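Local atomic coordinates of putative regulator of transfer genes ArtA (Staphylococcus aureus subsp. aureus USA300, PDB entry 3GXQ), a protein that binds DNA through a ribbon-helix-helix fold and acts as a regulator of plasmid transfer genes. Residues K28-Q31 with F35-V38; E32-F35 with S39-G42. All coordinates share one frame; numbering follows the deposited sequence.

Contact 1 joins the end of helix 20-33 to the connecting loop and V38; contact 2 joins it to helix 38-53 itself. They adjoin, with A30 and A41 packed methyl to methyl. Contact 1 lies at the surface. Its polar links across the segments run through backbone atoms and a water, while the A30 methyl packs under the turn. Contact 2 is more buried and has no hydrogen bond between its segments; the D34 carboxylate lies against the first turn of helix 38-53. F35 is shared but touches the opposite segment only in contact 1. Both reach the phosphate of DT4 of chain D, V38 N at OP1 and S39 at OP2; contact 1 adds DA3 through N37.

Contact 1. Residues K28-Q31 with F35-V38; sequences KYAQ and FDNV. With nucleotides of chain D.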
loop_
_atom_site.group_PDB
_atom_site.type_symbol
_atom_site.label_atom_id
_atom_site.label_comp_id
_atom_site.label_asym_id
_atom_site.label_seq_id
_atom_site.Cartn_x
_atom_site.Cartn_y
_atom_site.Cartn_z
ATOM N N LYS B 28 -6.657 -11.204 -4.201
ATOM C CA LYS B 28 -6.619 -12.080 -5.358
ATOM C C LYS B 28 -5.189 -12.120 -5.893
ATOM O O LYS B 28 -4.729 -13.167 -6.318
ATOM C CB LYS B 28 -7.581 -11.592 -6.442
ATOM C CG LYS B 28 -7.591 -12.449 -7.706
ATOM C CD LYS B 28 -8.736 -12.049 -8.627
ATOM C CE LYS B 28 -10.096 -12.291 -7.968
ATOM N NZ LYS B 28 -10.444 -13.743 -7.838
ATOM N N TYR B 29 -4.483 -10.988 -5.859
ATOM C CA TYR B 29 -3.093 -10.932 -6.333
ATOM C C TYR B 29 -2.182 -11.737 -5.397
ATOM O O TYR B 29 -1.251 -12.404 -5.839
ATOM C CB TYR B 29 -2.594 -9.478 -6.389
ATOM C CG TYR B 29 -1.154 -9.319 -6.874
ATOM C CD1 TYR B 29 -0.865 -9.135 -8.225
ATOM C CD2 TYR B 29 -0.084 -9.384 -5.986
ATOM C CE1 TYR B 29 0.454 -9.021 -8.676
ATOM C CE2 TYR B 29 1.241 -9.274 -6.426
ATOM C CZ TYR B 29 1.504 -9.093 -7.773
ATOM O OH TYR B 29 2.816 -8.998 -8.214
ATOM N N ALA B 30 -2.454 -11.660 -4.100
ATOM C CA ALA B 30 -1.667 -12.381 -3.109
ATOM C C ALA B 30 -1.842 -13.886 -3.328
ATOM O O ALA B 30 -0.898 -14.670 -3.212
ATOM C CB ALA B 30 -2.114 -11.987 -1.701
ATOM N N GLN B 31 -3.062 -14.284 -3.657
ATOM C CA GLN B 31 -3.353 -15.683 -3.915
ATOM C C GLN B 31 -2.596 -16.187 -5.148
ATOM O O GLN B 31 -1.947 -17.233 -5.101
ATOM C CB GLN B 31 -4.860 -15.871 -4.110
ATOM C CG GLN B 31 -5.670 -15.703 -2.840
ATOM C CD GLN B 31 -7.155 -15.666 -3.109
ATOM O OE1 GLN B 31 -7.588 -15.728 -4.264
ATOM N NE2 GLN B 31 -7.952 -15.556 -2.042
ATOM N N PHE B 35 1.348 -16.718 -2.284
ATOM C CA PHE B 35 0.865 -17.704 -1.328
ATOM C C PHE B 35 -0.006 -17.069 -0.259
ATOM O O PHE B 35 0.111 -17.378 0.924
ATOM C CB PHE B 35 2.044 -18.442 -0.703
ATOM C CG PHE B 35 2.701 -19.419 -1.643
ATOM C CD1 PHE B 35 4.060 -19.697 -1.546
ATOM C CD2 PHE B 35 1.951 -20.075 -2.617
ATOM C CE1 PHE B 35 4.664 -20.611 -2.409
ATOM C CE2 PHE B 35 2.547 -20.994 -3.486
ATOM C CZ PHE B 35 3.905 -21.263 -3.380
ATOM N N ASP B 36 -0.878 -16.171 -0.713
ATOM C CA ASP B 36 -1.831 -15.477 0.136
ATOM C C ASP B 36 -1.228 -14.534 1.172
ATOM O O ASP B 36 -1.915 -14.117 2.086
ATOM C CB ASP B 36 -2.757 -16.501 0.810
ATOM C CG ASP B 36 -4.190 -16.006 0.917
ATOM O OD1 ASP B 36 -4.489 -14.969 0.292
ATOM O OD2 ASP B 36 -5.020 -16.645 1.600
ATOM N N ASN B 37 0.051 -14.196 1.031
ATOM C CA ASN B 37 0.680 -13.255 1.968
ATOM C C ASN B 37 0.293 -11.850 1.500
ATOM O O ASN B 37 0.962 -11.257 0.654
ATOM C CB ASN B 37 2.210 -13.383 1.973
ATOM C CG ASN B 37 2.855 -12.482 3.014
ATOM O OD1 ASN B 37 2.317 -11.414 3.327
ATOM N ND2 ASN B 37 4.009 -12.895 3.552
ATOM N N VAL B 38 -0.808 -11.344 2.041
ATOM C CA VAL B 38 -1.339 -10.035 1.674
ATOM C C VAL B 38 -0.341 -8.900 1.823
ATOM O O VAL B 38 -0.262 -8.033 0.955
ATOM C CB VAL B 38 -2.610 -9.703 2.488
ATOM C CG1 VAL B 38 -3.076 -8.300 2.186
ATOM C CG2 VAL B 38 -3.694 -10.711 2.156
ATOM P P DT D 4 -0.795 -11.439 5.782
ATOM O OP1 DT D 4 -1.240 -12.391 4.749
ATOM O OP2 DT D 4 -0.374 -10.075 5.398
ATOM O "O5'" DT D 4 -1.977 -11.284 6.820
ATOM C "C5'" DT D 4 -1.700 -11.287 8.202
ATOM C "C4'" DT D 4 -2.980 -11.324 8.990
ATOM O "O4'" DT D 4 -2.622 -10.868 10.311
ATOM C "C3'" DT D 4 -4.024 -10.330 8.490
ATOM O "O3'" DT D 4 -5.341 -10.830 8.779
ATOM C "C2'" DT D 4 -3.655 -9.052 9.221
ATOM C "C1'" DT D 4 -3.127 -9.567 10.549
ATOM N N1 DT D 4 -2.053 -8.773 11.180
ATOM C C2 DT D 4 -1.972 -8.823 12.553
ATOM O O2 DT D 4 -2.717 -9.500 13.236
ATOM N N3 DT D 4 -0.983 -8.051 13.103
ATOM C C4 DT D 4 -0.078 -7.259 12.439
ATOM O O4 DT D 4 0.750 -6.621 13.085
ATOM C C5 DT D 4 -0.203 -7.260 10.986
ATOM C C7 DT D 4 0.748 -6.440 10.170
ATOM C C6 DT D 4 -1.174 -8.007 10.439
ATOM P P DA D 3 5.451 -10.009 6.309
ATOM O OP1 DA D 3 5.570 -10.527 4.929
ATOM O OP2 DA D 3 5.434 -8.557 6.551
ATOM O "O5'" DA D 3 4.152 -10.593 7.012
ATOM C "C5'" DA D 3 4.020 -11.990 7.210
ATOM C "C4'" DA D 3 2.600 -12.345 7.578
ATOM O "O4'" DA D 3 2.414 -12.177 9.007
ATOM C "C3'" DA D 3 1.580 -11.407 6.926
ATOM O "O3'" DA D 3 0.367 -12.119 6.660
ATOM C "C2'" DA D 3 1.421 -10.307 7.966
ATOM C "C1'" DA D 3 1.528 -11.097 9.262
ATOM N N9 DA D 3 1.979 -10.391 10.463
ATOM C C8 DA D 3 2.817 -9.311 10.557
ATOM N N7 DA D 3 3.008 -8.894 11.788
ATOM C C5 DA D 3 2.248 -9.761 12.559
ATOM C C6 DA D 3 2.027 -9.855 13.955
ATOM N N6 DA D 3 2.570 -9.027 14.857
ATOM N N1 DA D 3 1.215 -10.840 14.395
ATOM C C2 DA D 3 0.666 -11.667 13.495
ATOM N N3 DA D 3 0.798 -11.682 12.168
ATOM C C4 DA D 3 1.610 -10.690 11.757
HETATM O O HOH W 1 0.742 -17.948 -5.200
#
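F35 meets the end of helix 20-33 through its backbone. A water bridges the two, donating to Q31 O and accepting from F35 N at 3.2 Å. D36 makes the direct bond: its N donates to A30 O at 2.9 Å. The N-H is fairly straight to the acceptor (151°), but the donor stands well above the carbonyl plane. F35 and D36 both have positive phi, which turns the chain back over the helix end. The D36 carboxylate lies beside the Q31 side chain, and both point the same way. D36 OD1 comes 3.4 Å from Q31 CG, against the aliphatic part of the glutamine, with the carboxylate and amide planes 60° apart.

This turn joins the two helices of the ribbon-helix-helix fold, and in this family the start of the second helix commonly sits on the DNA backbone. N37 is the N-cap of helix 38-53. Its CG is anti to the backbone N (chi1 -176°), which carries the amide away from helix 20-33. N37 OD1 accepts from Q40 N, and N37 ND2 donates to OP1 of DA3 of chain D at 3.2 Å. One amide thus caps the helix and holds a phosphate. Behind it, N37 O lies 3.9 Å from A30 CB. V38 opens the helix, and its N donates to OP1 of DT4 of chain D at 2.9 Å. V38 CG2 reaches the A30 methyl carbon CB at 4.4 Å, and the V38 side chain also packs on L14 of the second subunit.

Contact 2. Residues E32-F35 with S39-G42; sequences EKDF and SQAG. With nucleotides of chain D.
D34 and the pair Q40 and A41 form a buried packing contact between the end of helix 20-33 and the first turn of helix 38-53. These are the two helices of the ribbon-helix-helix fold. No hydrogen bond crosses between the segments. D34 is the first residue after helix 20-33 to leave helical phi/psi, and its CB is directed toward helix 38-53. With CG beside the backbone N (chi1 -39°), the carboxylate lies over the start of that helix at Q40 and A41. It crosses the Q40 side chain obliquely, with its plane 44° from that of the amide. D34 OD1 is 3.6 Å from both Q40 CG and Q40 OE1, and no hydrogen bond joins the two oxygens. E44 OE1 is also near D34 OD1, which might raise the pKa of one of the acids. Q40 runs extended beyond CG. Y29 packs against both D34 and A41.

On the DNA side S39 grips one phosphate oxygen twice. S39 N donates to OP2 of DT4 of chain D at 2.9 Å, and S39 OG donates to the same OP2 at 2.7 Å. The helix start would favour the anion there. Back at D34, A41 N is near OD2 but not bonded to it, and D34 OD2 makes a tight van der Waals approach to A41 CB at 3.1 Å.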
loop_
_atom_site.group_PDB
_atom_site.type_symbol
_atom_site.label_atom_id
_atom_site.label_comp_id
_atom_site.label_asym_id
_atom_site.label_seq_id
_atom_site.Cartn_x
_atom_site.Cartn_y
_atom_site.Cartn_z
ATOM N N GLU B 32 -2.653 -15.425 -6.235
ATOM C CA GLU B 32 -1.995 -15.792 -7.485
ATOM C C GLU B 32 -0.469 -15.707 -7.439
ATOM O O GLU B 32 0.223 -16.502 -8.090
ATOM C CB GLU B 32 -2.508 -14.888 -8.612
ATOM C CG GLU B 32 -4.020 -14.950 -8.822
ATOM C CD GLU B 32 -4.555 -13.757 -9.601
ATOM O OE1 GLU B 32 -5.788 -13.659 -9.773
ATOM O OE2 GLU B 32 -3.741 -12.914 -10.038
ATOM N N LYS B 33 0.053 -14.763 -6.658
ATOM C CA LYS B 33 1.493 -14.558 -6.595
ATOM C C LYS B 33 2.243 -14.791 -5.292
ATOM O O LYS B 33 3.382 -15.235 -5.331
ATOM C CB LYS B 33 1.830 -13.132 -7.064
ATOM C CG LYS B 33 1.662 -12.878 -8.552
ATOM C CD LYS B 33 2.666 -13.675 -9.370
ATOM C CE LYS B 33 2.496 -13.411 -10.853
ATOM N NZ LYS B 33 1.137 -13.817 -11.307
ATOM N N ASP B 34 1.643 -14.503 -4.145
ATOM C CA ASP B 34 2.406 -14.631 -2.911
ATOM C C ASP B 34 1.943 -15.609 -1.865
ATOM O O ASP B 34 2.146 -15.365 -0.677
ATOM C CB ASP B 34 2.515 -13.268 -2.258
ATOM C CG ASP B 34 2.737 -12.162 -3.263
ATOM O OD1 ASP B 34 3.839 -12.068 -3.837
ATOM O OD2 ASP B 34 1.795 -11.383 -3.492
ATOM N N PHE B 35 1.348 -16.718 -2.284
ATOM C CA PHE B 35 0.865 -17.704 -1.328
ATOM C C PHE B 35 -0.006 -17.069 -0.259
ATOM O O PHE B 35 0.111 -17.378 0.924
ATOM C CB PHE B 35 2.044 -18.442 -0.703
ATOM C CG PHE B 35 2.701 -19.419 -1.643
ATOM C CD1 PHE B 35 4.060 -19.697 -1.546
ATOM C CD2 PHE B 35 1.951 -20.075 -2.617
ATOM C CE1 PHE B 35 4.664 -20.611 -2.409
ATOM C CE2 PHE B 35 2.547 -20.994 -3.486
ATOM C CZ PHE B 35 3.905 -21.263 -3.380
ATOM N N SER B 39 0.413 -8.901 2.920
ATOM C CA SER B 39 1.427 -7.873 3.163
ATOM C C SER B 39 2.454 -7.834 2.024
ATOM O O SER B 39 2.837 -6.755 1.556
ATOM C CB SER B 39 2.167 -8.142 4.485
ATOM O OG SER B 39 1.302 -8.032 5.609
ATOM N N GLN B 40 2.911 -9.008 1.584
ATOM C CA GLN B 40 3.900 -9.078 0.513
ATOM C C GLN B 40 3.315 -8.611 -0.823
ATOM O O GLN B 40 4.005 -7.990 -1.620
ATOM C CB GLN B 40 4.441 -10.503 0.390
ATOM C CG GLN B 40 5.362 -10.753 -0.801
ATOM C CD GLN B 40 6.101 -12.083 -0.702
ATOM O OE1 GLN B 40 6.636 -12.582 -1.696
ATOM N NE2 GLN B 40 6.147 -12.656 0.504
ATOM N N ALA B 41 2.045 -8.914 -1.060
ATOM C CA ALA B 41 1.380 -8.498 -2.283
ATOM C C ALA B 41 1.253 -6.971 -2.251
ATOM O O ALA B 41 1.500 -6.304 -3.250
ATOM C CB ALA B 41 -0.001 -9.159 -2.382
ATOM N N GLY B 42 0.891 -6.433 -1.087
ATOM C CA GLY B 42 0.765 -4.997 -0.930
ATOM C C GLY B 42 2.069 -4.251 -1.203
ATOM O O GLY B 42 2.053 -3.164 -1.763
ATOM P P DT D 4 -0.795 -11.439 5.782
ATOM O OP1 DT D 4 -1.240 -12.391 4.749
ATOM O OP2 DT D 4 -0.374 -10.075 5.398
ATOM O "O5'" DT D 4 -1.977 -11.284 6.820
ATOM C "C5'" DT D 4 -1.700 -11.287 8.202
ATOM C "C4'" DT D 4 -2.980 -11.324 8.990
ATOM O "O4'" DT D 4 -2.622 -10.868 10.311
ATOM C "C3'" DT D 4 -4.024 -10.330 8.490
ATOM O "O3'" DT D 4 -5.341 -10.830 8.779
ATOM C "C2'" DT D 4 -3.655 -9.052 9.221
ATOM C "C1'" DT D 4 -3.127 -9.567 10.549
ATOM N N1 DT D 4 -2.053 -8.773 11.180
ATOM C C2 DT D 4 -1.972 -8.823 12.553
ATOM O O2 DT D 4 -2.717 -9.500 13.236
ATOM N N3 DT D 4 -0.983 -8.051 13.103
ATOM C C4 DT D 4 -0.078 -7.259 12.439
ATOM O O4 DT D 4 0.750 -6.621 13.085
ATOM C C5 DT D 4 -0.203 -7.260 10.986
ATOM C C7 DT D 4 0.748 -6.440 10.170
ATOM C C6 DT D 4 -1.174 -8.007 10.439
ATOM P P DA D 3 5.451 -10.009 6.309
ATOM O OP1 DA D 3 5.570 -10.527 4.929
ATOM O OP2 DA D 3 5.434 -8.557 6.551
ATOM O "O5'" DA D 3 4.152 -10.593 7.012
ATOM C "C5'" DA D 3 4.020 -11.990 7.210
ATOM C "C4'" DA D 3 2.600 -12.345 7.578
ATOM O "O4'" DA D 3 2.414 -12.177 9.007
ATOM C "C3'" DA D 3 1.580 -11.407 6.926
ATOM O "O3'" DA D 3 0.367 -12.119 6.660
ATOM C "C2'" DA D 3 1.421 -10.307 7.966
ATOM C "C1'" DA D 3 1.528 -11.097 9.262
ATOM N N9 DA D 3 1.979 -10.391 10.463
ATOM C C8 DA D 3 2.817 -9.311 10.557
ATOM N N7 DA D 3 3.008 -8.894 11.788
ATOM C C5 DA D 3 2.248 -9.761 12.559
ATOM C C6 DA D 3 2.027 -9.855 13.955
ATOM N N6 DA D 3 2.570 -9.027 14.857
ATOM N N1 DA D 3 1.215 -10.840 14.395
ATOM C C2 DA D 3 0.666 -11.667 13.495
ATOM N N3 DA D 3 0.798 -11.682 12.168
ATOM C C4 DA D 3 1.610 -10.690 11.757
#